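PDB 3TBF: glucosamine--fructose-6-phosphate aminotransferase [isomerizing] from Francisella tularensis subsp. tularensis, which probably makes glucosamine 6-phosphate from fructose 6-phosphate and glutamine, its C-terminal part, the portion crystallised, being the sugar-isomerising half. Local coordinates for residues 23-26 against 27-31; 31-35 against 36-40; 170-173 against 174-178. One frame throughout, in Å; residues are numbered along the deposited sequence.

Contact 1: 23-26 against 27-31; sequences EAVS and NTILA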
loop_
_atom_site.group_PDB
_atom_site.type_symbol
_atom_site.label_atom_id
_atom_site.label_comp_id
_atom_site.label_asym_id
_atom_site.label_seq_id
_atom_site.Cartn_x
_atom_site.Cartn_y
_atom_site.Cartn_z
ATOM N N GLU A 23 -7.315 -10.860 -27.943
ATOM C CA GLU A 23 -8.361 -10.121 -28.672
ATOM C C GLU A 23 -8.724 -8.828 -27.901
ATOM O O GLU A 23 -8.735 -7.723 -28.443
ATOM C CB GLU A 23 -9.589 -11.043 -28.858
ATOM C CG GLU A 23 -10.708 -10.484 -29.719
ATOM C CD GLU A 23 -12.050 -11.276 -29.596
ATOM O OE1 GLU A 23 -12.000 -12.450 -29.103
ATOM O OE2 GLU A 23 -13.132 -10.707 -29.971
ATOM N N ALA A 24 -8.972 -8.962 -26.620
ATOM C CA ALA A 24 -9.401 -7.824 -25.810
ATOM C C ALA A 24 -8.369 -6.716 -25.773
ATOM O O ALA A 24 -8.679 -5.533 -25.931
ATOM C CB ALA A 24 -9.715 -8.275 -24.389
ATOM N N VAL A 25 -7.134 -7.108 -25.548
ATOM C CA VAL A 25 -6.052 -6.170 -25.577
ATOM C C VAL A 25 -5.977 -5.445 -26.891
ATOM O O VAL A 25 -6.036 -4.205 -26.925
ATOM C CB VAL A 25 -4.739 -6.848 -25.253
ATOM C CG1 VAL A 25 -3.606 -6.134 -25.896
ATOM C CG2 VAL A 25 -4.593 -6.871 -23.741
ATOM N N SER A 26 -5.996 -6.203 -27.976
ATOM C CA SER A 26 -5.943 -5.590 -29.294
ATOM C C SER A 26 -7.197 -4.738 -29.692
ATOM O O SER A 26 -7.054 -3.679 -30.295
ATOM C CB SER A 26 -5.524 -6.623 -30.319
ATOM O OG SER A 26 -6.487 -6.707 -31.262
ATOM N N ASN A 27 -8.391 -5.138 -29.278
ATOM C CA ASN A 27 -9.562 -4.299 -29.452
ATOM C C ASN A 27 -9.463 -2.977 -28.685
ATOM O O ASN A 27 -9.787 -1.929 -29.208
ATOM C CB ASN A 27 -10.824 -5.067 -29.081
ATOM C CG ASN A 27 -11.250 -6.113 -30.186
ATOM O OD1 ASN A 27 -10.812 -6.061 -31.345
ATOM N ND2 ASN A 27 -12.083 -7.057 -29.798
ATOM N N THR A 28 -8.935 -2.993 -27.476
ATOM C CA THR A 28 -8.789 -1.756 -26.743
ATOM C C THR A 28 -7.836 -0.777 -27.443
ATOM O O THR A 28 -8.114 0.417 -27.516
ATOM C CB THR A 28 -8.291 -2.011 -25.339
ATOM O OG1 THR A 28 -9.171 -2.950 -24.712
ATOM C CG2 THR A 28 -8.268 -0.732 -24.560
ATOM N N ILE A 29 -6.720 -1.267 -27.940
ATOM C CA ILE A 29 -5.780 -0.384 -28.630
ATOM C C ILE A 29 -6.383 0.193 -29.935
ATOM O O ILE A 29 -6.315 1.388 -30.234
ATOM C CB ILE A 29 -4.515 -1.136 -29.052
ATOM C CG1 ILE A 29 -3.708 -1.535 -27.845
ATOM C CG2 ILE A 29 -3.649 -0.285 -29.953
ATOM C CD1 ILE A 29 -2.567 -2.504 -28.155
ATOM N N LEU A 30 -6.966 -0.698 -30.694
ATOM C CA LEU A 30 -7.571 -0.363 -31.971
ATOM C C LEU A 30 -8.514 0.830 -31.841
ATOM O O LEU A 30 -8.521 1.700 -32.677
ATOM C CB LEU A 30 -8.303 -1.588 -32.528
ATOM C CG LEU A 30 -8.143 -1.996 -33.998
ATOM C CD1 LEU A 30 -8.293 -0.786 -34.956
ATOM C CD2 LEU A 30 -6.796 -2.699 -34.232
ATOM N N ALA A 31 -9.302 0.893 -30.782
ATOM C CA ALA A 31 -10.317 1.938 -30.670
ATOM C C ALA A 31 -9.726 3.340 -30.471
ATOM O O ALA A 31 -10.452 4.338 -30.583
ATOM C CB ALA A 31 -11.324 1.612 -29.539
HETATM O O HOH W 1 -12.814 -9.362 -31.959
#

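Contact 2: 31-35 against 36-40; sequences ASLAD and GEISL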
loop_
_atom_site.group_PDB
_atom_site.type_symbol
_atom_site.label_atom_id
_atom_site.label_comp_id
_atom_site.label_asym_id
_atom_site.label_seq_id
_atom_site.Cartn_x
_atom_site.Cartn_y
_atom_site.Cartn_z
ATOM N N ALA A 31 -9.302 0.893 -30.782
ATOM C CA ALA A 31 -10.317 1.938 -30.670
ATOM C C ALA A 31 -9.726 3.340 -30.471
ATOM O O ALA A 31 -10.452 4.338 -30.583
ATOM C CB ALA A 31 -11.324 1.612 -29.539
ATOM N N SER A 32 -8.436 3.436 -30.174
ATOM C CA SER A 32 -7.821 4.741 -29.978
ATOM C C SER A 32 -6.902 5.155 -31.119
ATOM O O SER A 32 -6.312 6.224 -31.090
ATOM C CB SER A 32 -7.061 4.733 -28.664
ATOM O OG SER A 32 -5.919 3.895 -28.772
ATOM N N LEU A 33 -6.791 4.302 -32.122
ATOM C CA LEU A 33 -5.905 4.541 -33.255
ATOM C C LEU A 33 -6.610 5.300 -34.387
ATOM O O LEU A 33 -7.842 5.306 -34.493
ATOM C CB LEU A 33 -5.366 3.211 -33.813
ATOM C CG LEU A 33 -4.356 2.388 -32.998
ATOM C CD1 LEU A 33 -3.718 1.265 -33.882
ATOM C CD2 LEU A 33 -3.262 3.238 -32.346
ATOM N N ALA A 34 -5.795 5.941 -35.213
ATOM C CA ALA A 34 -6.218 6.513 -36.480
ATOM C C ALA A 34 -5.013 6.409 -37.376
ATOM O O ALA A 34 -4.000 7.096 -37.156
ATOM C CB ALA A 34 -6.632 7.960 -36.305
ATOM N N ASP A 35 -5.111 5.525 -38.365
ATOM C CA ASP A 35 -4.000 5.221 -39.286
ATOM C C ASP A 35 -2.825 4.561 -38.541
ATOM O O ASP A 35 -1.662 4.778 -38.878
ATOM C CB ASP A 35 -3.496 6.485 -40.030
ATOM C CG ASP A 35 -4.585 7.153 -40.912
ATOM O OD1 ASP A 35 -5.288 6.445 -41.685
ATOM O OD2 ASP A 35 -4.712 8.407 -40.829
ATOM N N GLY A 36 -3.151 3.768 -37.523
ATOM C CA GLY A 36 -2.140 3.096 -36.691
ATOM C C GLY A 36 -1.364 3.976 -35.725
ATOM O O GLY A 36 -0.411 3.509 -35.165
ATOM N N GLU A 37 -1.774 5.236 -35.552
ATOM C CA GLU A 37 -1.151 6.151 -34.596
ATOM C C GLU A 37 -2.125 6.482 -33.483
ATOM O O GLU A 37 -3.322 6.610 -33.713
ATOM C CB GLU A 37 -0.755 7.463 -35.266
ATOM C CG GLU A 37 0.297 7.310 -36.360
ATOM C CD GLU A 37 0.675 8.659 -36.982
ATOM O OE1 GLU A 37 -0.127 9.626 -36.886
ATOM O OE2 GLU A 37 1.780 8.757 -37.564
ATOM N N ILE A 38 -1.613 6.622 -32.278
ATOM C CA ILE A 38 -2.461 7.048 -31.187
ATOM C C ILE A 38 -2.933 8.442 -31.478
ATOM O O ILE A 38 -2.136 9.302 -31.836
ATOM C CB ILE A 38 -1.783 6.977 -29.815
ATOM C CG1 ILE A 38 -1.670 5.514 -29.399
ATOM C CG2 ILE A 38 -2.634 7.647 -28.802
ATOM C CD1 ILE A 38 -0.802 5.268 -28.255
ATOM N N SER A 39 -4.247 8.618 -31.366
ATOM C CA SER A 39 -4.884 9.838 -31.798
ATOM C C SER A 39 -5.734 10.485 -30.711
ATOM O O SER A 39 -6.562 9.848 -30.062
ATOM C CB SER A 39 -5.752 9.577 -33.036
ATOM O OG SER A 39 -6.399 10.765 -33.479
ATOM N N LEU A 40 -5.545 11.785 -30.571
ATOM C CA LEU A 40 -6.336 12.587 -29.655
ATOM C C LEU A 40 -7.784 12.731 -30.178
ATOM O O LEU A 40 -8.715 12.832 -29.383
ATOM C CB LEU A 40 -5.665 13.956 -29.466
ATOM C CG LEU A 40 -6.051 14.712 -28.208
ATOM C CD1 LEU A 40 -5.690 13.860 -26.993
ATOM C CD2 LEU A 40 -5.375 16.099 -28.168
#

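Contact 3: 170-173 against 174-178; sequences QLVA and LAIFT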
loop_
_atom_site.group_PDB
_atom_site.type_symbol
_atom_site.label_atom_id
_atom_site.label_comp_id
_atom_site.label_asym_id
_atom_site.label_seq_id
_atom_site.Cartn_x
_atom_site.Cartn_y
_atom_site.Cartn_z
ATOM N N GLN A 170 -7.522 -2.630 -18.693
ATOM C CA GLN A 170 -7.340 -1.367 -17.959
ATOM C C GLN A 170 -5.904 -0.912 -18.024
ATOM O O GLN A 170 -5.641 0.257 -18.272
ATOM C CB GLN A 170 -7.831 -1.453 -16.540
ATOM C CG GLN A 170 -9.350 -1.511 -16.444
ATOM C CD GLN A 170 -9.806 -2.043 -15.095
ATOM O OE1 GLN A 170 -8.989 -2.305 -14.222
ATOM N NE2 GLN A 170 -11.112 -2.158 -14.905
ATOM N N LEU A 171 -4.968 -1.828 -17.872
ATOM C CA LEU A 171 -3.561 -1.501 -18.082
ATOM C C LEU A 171 -3.316 -0.929 -19.473
ATOM O O LEU A 171 -2.706 0.094 -19.634
ATOM C CB LEU A 171 -2.709 -2.739 -17.905
ATOM C CG LEU A 171 -1.972 -3.095 -16.577
ATOM C CD1 LEU A 171 -2.226 -2.193 -15.411
ATOM C CD2 LEU A 171 -2.205 -4.531 -16.205
ATOM N N VAL A 172 -3.804 -1.580 -20.501
ATOM C CA VAL A 172 -3.565 -1.081 -21.823
ATOM C C VAL A 172 -4.167 0.325 -22.000
ATOM O O VAL A 172 -3.502 1.217 -22.522
ATOM C CB VAL A 172 -4.074 -2.069 -22.893
ATOM C CG1 VAL A 172 -4.150 -1.429 -24.254
ATOM C CG2 VAL A 172 -3.163 -3.259 -22.985
ATOM N N ALA A 173 -5.402 0.547 -21.540
ATOM C CA ALA A 173 -5.993 1.878 -21.652
ATOM C C ALA A 173 -5.100 2.911 -20.965
ATOM O O ALA A 173 -4.929 4.028 -21.465
ATOM C CB ALA A 173 -7.391 1.888 -21.074
ATOM N N LEU A 174 -4.563 2.570 -19.795
ATOM C CA LEU A 174 -3.744 3.521 -19.040
ATOM C C LEU A 174 -2.444 3.813 -19.762
ATOM O O LEU A 174 -1.973 4.930 -19.680
ATOM C CB LEU A 174 -3.482 3.025 -17.617
ATOM C CG LEU A 174 -4.657 3.183 -16.624
ATOM C CD1 LEU A 174 -4.606 2.167 -15.451
ATOM C CD2 LEU A 174 -4.760 4.583 -16.086
ATOM N N ALA A 175 -1.871 2.819 -20.456
ATOM C CA ALA A 175 -0.681 3.020 -21.294
ATOM C C ALA A 175 -0.952 3.963 -22.440
ATOM O O ALA A 175 -0.107 4.790 -22.764
ATOM C CB ALA A 175 -0.175 1.704 -21.905
ATOM N N ILE A 176 -2.109 3.814 -23.068
ATOM C CA ILE A 176 -2.488 4.679 -24.170
ATOM C C ILE A 176 -2.682 6.123 -23.678
ATOM O O ILE A 176 -2.148 7.038 -24.257
ATOM C CB ILE A 176 -3.783 4.175 -24.849
ATOM C CG1 ILE A 176 -3.476 2.935 -25.670
ATOM C CG2 ILE A 176 -4.451 5.268 -25.715
ATOM C CD1 ILE A 176 -4.741 2.151 -25.974
ATOM N N PHE A 177 -3.447 6.300 -22.615
ATOM C CA PHE A 177 -3.556 7.567 -21.901
ATOM C C PHE A 177 -2.179 8.183 -21.557
ATOM O O PHE A 177 -1.957 9.370 -21.762
ATOM C CB PHE A 177 -4.394 7.353 -20.619
ATOM C CG PHE A 177 -4.398 8.521 -19.691
ATOM C CD1 PHE A 177 -5.017 9.679 -20.055
ATOM C CD2 PHE A 177 -3.798 8.448 -18.459
ATOM C CE1 PHE A 177 -5.033 10.775 -19.212
ATOM C CE2 PHE A 177 -3.809 9.540 -17.609
ATOM C CZ PHE A 177 -4.444 10.704 -17.996
ATOM N N THR A 178 -1.249 7.383 -21.056
ATOM C CA THR A 178 0.089 7.901 -20.795
ATOM C C THR A 178 0.658 8.521 -22.041
ATOM O O THR A 178 1.185 9.622 -21.962
ATOM C CB THR A 178 1.042 6.823 -20.302
ATOM O OG1 THR A 178 0.612 6.398 -19.019
ATOM C CG2 THR A 178 2.427 7.327 -20.154
#

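Contact 1: 23-26 against 27-31
Asn27 N donates to Glu23 O at 2.7 Å with an N-H...O angle of 167°, the first of the i to i+4 backbone bonds that tie 23-26 to 27-31 within helix 21-30. The same pattern follows from Ile29 to Val25 and from Leu30 to Ser26.

Ala24 O is gripped twice. It takes the amide of Thr28 and also its hydroxyl, OG1 lying 2.9 Å from Ala24 O, and the two donors arrive from opposite faces of the carbonyl plane. With chi1 at -54°, OG1 stands beside its own backbone N, within reach of the preceding turn. The hydroxyl also bonds Lys154 N.

On the polar flank the Glu23 and Asn27 side chains meet without a direct bond between their end groups. Glu23 CG lies 3.7 Å from Asn27 ND2, and the carboxylate and amide planes are turned 85° apart. A water lies between the pair, accepting from Asn27 ND2 at 3.2 Å; its 2.4 Å separation from Glu23 OE2 is too short to be trusted, so the bridge is doubtful.

Apolar contact is slight: Val25 CG1 and Ile29 CD1 approach to 4.4 Å, both residues resting on Val172 of helix 165-184.

The chemistry implies an amphipathic helix, its Val25 and Ile29 flank turned to the protein interior and its Glu23 and Asn27 flank on the more open side.

Contact 2: 31-35 against 36-40
A beta hairpin joins strands 33-34 and 37-38, and the contact between 31-35 and 36-40 is that hairpin. Its reversal is a type I' turn from Ala34 to Glu37, with Asp35 and Gly36 at the corners. Both have positive phi, 65° and 73°; that conformation is easy for glycine and less so for Asp35.

Ala34 and Glu37 form the hydrogen-bonded pair next to the turn. Ala34 N donates to Glu37 O at 3.0 Å, the donor lying in the carbonyl plane, whereas the return bond from Glu37 N to Ala34 O is weak at 3.3 Å. Beyond them Leu33 and Ile38 make an antiparallel non-hydrogen-bonded pair, their CA atoms 4.7 Å apart. One more backbone bond, Ser39 N to Ser32 O at 3.2 Å, lies beyond the paired residues. Glu37 O receives a second, softer approach from Leu33 CA at 3.3 Å, a CA-H...O contact.

Leu33 does most of the side-chain touching. Its chi1 of -70° sets CG beside its own backbone N, and the two methyls then divide the work: CD1 rests 3.7 Å from Gly36 CA, while CD2 packs against the Glu37 carbonyl and meets Ile38 CG1 at 4.0 Å. On the face that carries Ala34 and Glu37, Ala34 CB touches Ser39 CB at 3.8 Å.

Helices 165-184 and 190-201 underlie the hairpin: Ile38 touches Val180 and Thr197, and Lys201 NZ bonds Gly36 O. The type I' turn, here with glycine at its second corner, is a classic connection of two-residue beta hairpins.

Contact 3: 170-173 against 174-178
Ile176 meets Val172 one turn back along helix 165-184, and its side chain can be followed outward over that turn. CB lies 3.6 Å from Ala173 O and a little farther from Val172 O. With chi1 at -74°, CG1 is set beside the backbone N and over the preceding turn, 3.6 Å from Val172 O. The chain then runs on extended, chi2 161°, and carries CD1 to 4.0 Å from Val172 CG1. This tip meets the methyl while still passing near Val172 O.

Beneath the side chains the backbone is regular. Ile176 N donates to Val172 O at 3.0 Å, and Phe177 N to Ala173 O at 2.9 Å with a nearly straight N-H...O angle of 174°. Both 170-173 and 174-178 belong to the first SIS domain, whose five-stranded parallel sheet has the order 2-1-3-4-5 with helices packed around it. Helix 165-184 lies against that sheet: Leu174 reaches Ile108 and Ile135, while Phe177 reaches Leu104 and Met133. Leu171, Leu174 and Thr178 also touch helix 63-80.

Leu174 CG lies 3.5 Å from Gln170 O. The carbonyl of Leu174 itself serves two donors of Thr178, the amide and the hydroxyl, which approach from opposite faces; Thr178 OG1 is 3.0 Å from Leu174 O. The polar end of Gln170 leaves the helix, its OE1 bonding Ser65 OG.

In the fold
Contacts 1 and 2 are consecutive along the chain and share Ala31, where helix 21-30 gives way to the hairpin; their centres are about 11 Å apart. Contact 3 comes much later in sequence but receives both. Its centre lies about 11 Å from that of contact 1 and 13 Å from that of contact 2. Against contact 1 the join is apolar: Ile29 CG1 lies 3.6 Å from Val172 CG1. Of contact 3, Ile176 reaches contact 2, its CD1 3.5 Å from Ser32 OG, a packing touch on a hydroxyl that is hydrogen-bonded to Ile29 O. Burial follows this order, from the wholly buried contact 3 through partly buried contact 1 to contact 2 at the surface.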